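Lipoprotein (Leptospira interrogans serogroup Icterohaemorrhagiae serovar copenhageni, PDB 6OE6) is of unknown function but, as a predicted bacterial lipoprotein with an all-beta fold, is probably anchored to a membrane by a lipid. Local coordinates at residues G37-T42 against T97-F102; L79-M84 against E123-V128. One frame throughout, in Å; residues are numbered along the deposited sequence.

Contact 1: G37-T42 against T97-F102. With NA (sodium ion), chain C; FMT (formic acid), chain D.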
# COMPACT_ATOMS: atom_id res chain seq x y z
N GLY A 37 14.03 -9.30 0.86
CA GLY A 37 13.52 -10.66 0.91
C GLY A 37 12.40 -10.87 1.90
O GLY A 37 11.66 -11.85 1.78
N GLU A 38 12.25 -9.97 2.89
CA GLU A 38 11.20 -10.14 3.88
C GLU A 38 9.81 -9.83 3.32
O GLU A 38 8.81 -10.24 3.92
CB GLU A 38 11.46 -9.24 5.09
N TYR A 39 9.73 -9.13 2.19
CA TYR A 39 8.46 -8.69 1.65
C TYR A 39 7.83 -9.77 0.78
O TYR A 39 8.53 -10.48 0.05
CB TYR A 39 8.63 -7.41 0.83
CG TYR A 39 9.06 -6.19 1.61
CD1 TYR A 39 8.12 -5.34 2.17
CD2 TYR A 39 10.41 -5.89 1.78
CE1 TYR A 39 8.49 -4.21 2.86
CE2 TYR A 39 10.80 -4.76 2.49
CZ TYR A 39 9.84 -3.92 3.02
OH TYR A 39 10.21 -2.79 3.72
N THR A 40 6.51 -9.87 0.83
CA THR A 40 5.76 -10.77 -0.03
C THR A 40 5.24 -9.98 -1.23
O THR A 40 4.52 -8.99 -1.06
CB THR A 40 4.62 -11.42 0.75
OG1 THR A 40 5.19 -12.21 1.80
CG2 THR A 40 3.79 -12.32 -0.16
N ILE A 41 5.61 -10.43 -2.43
CA ILE A 41 5.35 -9.69 -3.66
C ILE A 41 3.98 -10.09 -4.20
O ILE A 41 3.78 -11.22 -4.65
CB ILE A 41 6.44 -9.96 -4.71
CG1 ILE A 41 7.83 -9.60 -4.17
CG2 ILE A 41 6.13 -9.20 -5.99
CD1 ILE A 41 7.96 -8.16 -3.68
N THR A 42 3.05 -9.14 -4.19
CA THR A 42 1.73 -9.36 -4.79
C THR A 42 0.96 -8.05 -4.79
O THR A 42 1.21 -7.16 -3.97
CB THR A 42 0.93 -10.44 -4.06
OG1 THR A 42 -0.37 -10.53 -4.66
CG2 THR A 42 0.78 -10.10 -2.59
N THR A 97 14.30 0.64 -5.41
CA THR A 97 13.12 0.54 -4.57
C THR A 97 12.86 1.85 -3.84
O THR A 97 13.74 2.70 -3.71
CB THR A 97 13.26 -0.60 -3.54
OG1 THR A 97 14.45 -0.40 -2.76
CG2 THR A 97 13.32 -1.98 -4.23
N ILE A 98 11.59 2.01 -3.40
CA ILE A 98 11.21 2.88 -2.30
C ILE A 98 10.47 2.00 -1.30
O ILE A 98 9.98 0.92 -1.64
CB ILE A 98 10.34 4.06 -2.75
CG1 ILE A 98 9.14 3.56 -3.56
CG2 ILE A 98 11.17 5.09 -3.53
CD1 ILE A 98 8.07 4.62 -3.86
N GLU A 99 10.40 2.46 -0.05
CA GLU A 99 9.74 1.71 1.01
C GLU A 99 8.95 2.68 1.88
O GLU A 99 9.34 3.84 2.04
CB GLU A 99 10.77 0.97 1.90
CG GLU A 99 11.35 -0.36 1.33
CD GLU A 99 12.65 -0.82 2.00
OE1 GLU A 99 13.73 -0.30 1.63
OE2 GLU A 99 12.60 -1.72 2.88
N GLY A 100 7.87 2.19 2.49
CA GLY A 100 7.16 3.00 3.46
C GLY A 100 6.29 2.12 4.33
O GLY A 100 6.36 0.89 4.26
N SER A 101 5.50 2.76 5.20
CA SER A 101 4.64 1.97 6.07
C SER A 101 3.49 2.83 6.59
O SER A 101 3.60 4.07 6.67
CB SER A 101 5.42 1.33 7.23
OG SER A 101 5.98 2.32 8.11
N PHE A 102 2.42 2.15 6.99
CA PHE A 102 1.20 2.80 7.45
C PHE A 102 0.80 2.22 8.80
O PHE A 102 0.46 1.03 8.88
CB PHE A 102 0.05 2.62 6.45
CG PHE A 102 0.45 2.85 5.00
CD1 PHE A 102 0.97 4.08 4.59
CD2 PHE A 102 0.31 1.83 4.08
CE1 PHE A 102 1.33 4.27 3.24
CE2 PHE A 102 0.66 2.00 2.75
CZ PHE A 102 1.16 3.21 2.33
NA NA C . 3.33 6.38 7.64
C FMT D . 4.86 6.00 3.51
O1 FMT D . 5.54 5.83 4.51
O2 FMT D . 5.28 5.74 2.38
O HOH W 1 8.59 -0.86 4.51
O HOH W 2 4.37 7.44 6.14

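Contact 2: L79-M84 against E123-V128. With NA (sodium ion), chain E.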
# COMPACT_ATOMS: atom_id res chain seq x y z
N LEU A 79 -16.89 8.56 -0.92
CA LEU A 79 -17.69 8.60 -2.16
C LEU A 79 -16.67 8.61 -3.29
O LEU A 79 -16.35 9.65 -3.88
CB LEU A 79 -18.63 9.80 -2.20
CG LEU A 79 -19.60 9.90 -1.02
CD1 LEU A 79 -20.66 10.97 -1.31
CD2 LEU A 79 -20.26 8.55 -0.68
N GLY A 80 -16.11 7.43 -3.57
CA GLY A 80 -14.92 7.35 -4.41
C GLY A 80 -13.68 7.64 -3.58
O GLY A 80 -13.74 7.97 -2.40
N TYR A 81 -12.51 7.50 -4.22
CA TYR A 81 -11.26 7.70 -3.50
C TYR A 81 -10.99 9.17 -3.27
O TYR A 81 -11.18 9.99 -4.17
CB TYR A 81 -10.09 7.10 -4.29
CG TYR A 81 -10.00 5.61 -4.13
CD1 TYR A 81 -9.66 5.06 -2.90
CD2 TYR A 81 -10.25 4.76 -5.19
CE1 TYR A 81 -9.59 3.68 -2.74
CE2 TYR A 81 -10.16 3.38 -5.04
CZ TYR A 81 -9.80 2.86 -3.79
OH TYR A 81 -9.72 1.50 -3.63
N ASN A 82 -10.52 9.50 -2.07
CA ASN A 82 -10.13 10.86 -1.71
C ASN A 82 -8.70 10.81 -1.21
O ASN A 82 -8.39 10.01 -0.33
CB ASN A 82 -11.02 11.46 -0.63
CG ASN A 82 -12.49 11.46 -1.02
OD1 ASN A 82 -13.35 11.02 -0.26
ND2 ASN A 82 -12.77 11.92 -2.23
N GLU A 83 -7.85 11.68 -1.76
CA GLU A 83 -6.44 11.67 -1.40
C GLU A 83 -6.28 12.09 0.05
O GLU A 83 -6.86 13.09 0.49
CB GLU A 83 -5.66 12.63 -2.30
CG GLU A 83 -4.17 12.65 -2.05
CD GLU A 83 -3.46 13.54 -3.03
OE1 GLU A 83 -3.38 14.75 -2.75
OE2 GLU A 83 -3.00 13.03 -4.07
N MET A 84 -5.49 11.32 0.80
CA MET A 84 -5.20 11.68 2.19
C MET A 84 -4.05 12.67 2.26
O MET A 84 -4.13 13.70 2.94
CB MET A 84 -4.85 10.42 3.00
CG MET A 84 -6.00 9.43 3.01
SD MET A 84 -5.60 7.79 3.61
CE MET A 84 -5.01 8.12 5.27
N GLU A 123 -0.10 1.81 -9.27
CA GLU A 123 -1.03 1.97 -8.16
C GLU A 123 -1.54 0.60 -7.76
O GLU A 123 -1.49 -0.35 -8.53
CB GLU A 123 -2.19 2.91 -8.54
CG GLU A 123 -3.16 2.32 -9.53
CD GLU A 123 -4.12 3.37 -10.07
OE1 GLU A 123 -3.64 4.37 -10.65
OE2 GLU A 123 -5.35 3.19 -9.91
N VAL A 124 -2.05 0.52 -6.53
CA VAL A 124 -2.47 -0.75 -5.94
C VAL A 124 -3.53 -0.44 -4.88
O VAL A 124 -3.44 0.56 -4.16
CB VAL A 124 -1.27 -1.52 -5.35
CG1 VAL A 124 -0.62 -0.72 -4.22
CG2 VAL A 124 -1.70 -2.92 -4.87
N GLU A 125 -4.54 -1.30 -4.80
CA GLU A 125 -5.57 -1.21 -3.77
C GLU A 125 -5.35 -2.24 -2.66
O GLU A 125 -4.89 -3.36 -2.91
CB GLU A 125 -6.96 -1.42 -4.38
CG GLU A 125 -7.36 -0.36 -5.38
CD GLU A 125 -8.69 -0.67 -6.04
OE1 GLU A 125 -8.75 -1.61 -6.87
OE2 GLU A 125 -9.67 0.02 -5.71
N PHE A 126 -5.75 -1.88 -1.44
CA PHE A 126 -5.81 -2.84 -0.35
C PHE A 126 -6.94 -2.48 0.62
O PHE A 126 -7.40 -1.34 0.67
CB PHE A 126 -4.46 -2.96 0.39
CG PHE A 126 -3.97 -1.69 1.06
CD1 PHE A 126 -4.41 -1.37 2.34
CD2 PHE A 126 -3.04 -0.84 0.43
CE1 PHE A 126 -3.94 -0.20 2.98
CE2 PHE A 126 -2.54 0.30 1.08
CZ PHE A 126 -3.01 0.63 2.35
N LEU A 127 -7.43 -3.49 1.35
CA LEU A 127 -8.45 -3.30 2.39
C LEU A 127 -7.79 -3.37 3.76
O LEU A 127 -6.84 -4.15 3.95
CB LEU A 127 -9.52 -4.39 2.32
CG LEU A 127 -10.37 -4.45 1.07
CD1 LEU A 127 -11.39 -5.59 1.23
CD2 LEU A 127 -11.06 -3.13 0.87
N VAL A 128 -8.29 -2.57 4.71
CA VAL A 128 -7.97 -2.69 6.14
C VAL A 128 -9.25 -3.10 6.86
O VAL A 128 -10.29 -2.45 6.71
CB VAL A 128 -7.43 -1.37 6.72
CG1 VAL A 128 -7.16 -1.52 8.23
CG2 VAL A 128 -6.17 -0.96 5.99
NA NA E . -15.03 11.78 -3.83
O HOH W 3 -13.54 10.55 -5.27

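Contact 1: G37-T42 against T97-F102
Y39 and E99 meet through their polar ends: the phenol donates a hydrogen bond to the glutamate, 2.8 Å from Y39 OH to E99 OE2. The backbones stay far apart, with 10.5 Å between Y39 CA and E99 CA, so the link depends on two long side chains reaching over the outer face of one sheet of a sandwich-like beta fold. On the opposite face I98 and F102 turn to V72 and L74 of the other sheet. Tyrosine suits this span because its stem is a rigid, greasy plate and its tip is polar. Its CG lies anti to the carbonyl carbon (chi1 -66°), which sends the ring across the sheet, where it packs on V19 and I57 of the two intervening strands and on M34.

That buried ring is the tight part. E99 is the looser partner: partly exposed, its chain stretched beyond CG, it brings OE2 to the ring edge with the carboxylate plane turned 77° from the ring. OE2 accepts with its anti lone pair, the one away from OE1. At the start of 37-42, G37 is poorly ordered and E38 is not modelled beyond CB.

A water in the plane of the Y39 ring adds a second bridge, donating to Y39 OH at 2.6 Å and to the carbonyl G100 O at 2.8 Å. Beyond G100, S101 O binds a sodium ion at 2.5 Å, and S101 N holds a formate, probably from the crystallisation liquor, which Y56 and K89 also bind.

Donating a hydrogen bond to the carboxylate and accepting one from a water, the Y39 hydroxyl plays both roles at once, which probably offsets the cost of burying it, and the two bonds together fix where the phenol ends.

Contact 2: L79-M84 against E123-V128
The bond between Y81 and E125 is strikingly short for a link made at the surface across two intervening strands: Y81 OH donates to E125 OE2 over 2.6 Å, although the CA atoms of Y81 and E125 stand 10.6 Å apart. Both sit on the outer face of the five-stranded sheet, Y81 on its edge strand 81-89 and E125 on strand 119-129, with strands 70-77 and 108-116 between them.

Tyrosine fits because its flat ring can lie over this floor. The side chain touches S75, K109 and L111, and the ring meets F77 edge-to-face, while the hydroxyl projects past the aromatic part. Glutamate supplies the remaining length: beyond CG its chain is extended (chi2 176°), carrying OE2 into the plane of the tyrosine ring at its edge. The carboxylate itself is turned 66° from that ring and accepts through the anti lone pair of OE2. The methylene E125 CG lies 3.5 Å from Y81 OH, beside the bond.

At the start of the edge strand the chain turns round a sodium ion, bound by L79 O at 2.5 Å, by a water at 2.4 Å that also donates to Y81 O, and by the amide of N82. The modelled ligand there is N82 ND2, at 2.8 Å; since an amide oxygen is the usual ligand for sodium, the two ends of this amide may be interchanged. G80, between these ligands, has a positive phi of 82°, a backbone shape that glycine adopts readily.

E125 is exposed, so solvent probably shares in stabilising its charge. The short phenol-carboxylate bond then acts as a surface strap: it directs one acceptor oxygen to the tyrosine and ties the edge strand 81-89 to strand 119-129, three places along the sheet.

In the fold
Running from the N terminus, the chain passes 37-42, which contains the edge strand 40-41, then 79-84, 97-102 and 123-128. Contact 1 closes a loop when 97-102 arrives, and contact 2 closes another at 123-128; because the segments alternate, the two loops cross. Contact 1 crosses the whole four-stranded sheet, from just before edge strand 40-41 to edge strand 97-102; contact 2 runs from edge strand 81-89 of the five-stranded sheet to the inner strand 119-129. The sheets pack face to face, with the contacts on opposite sides of the chain's centre, 18 Å apart between centres. In between, F102 CD2 packs against F126 CZ at 3.9 Å, joining the strands in the shared core.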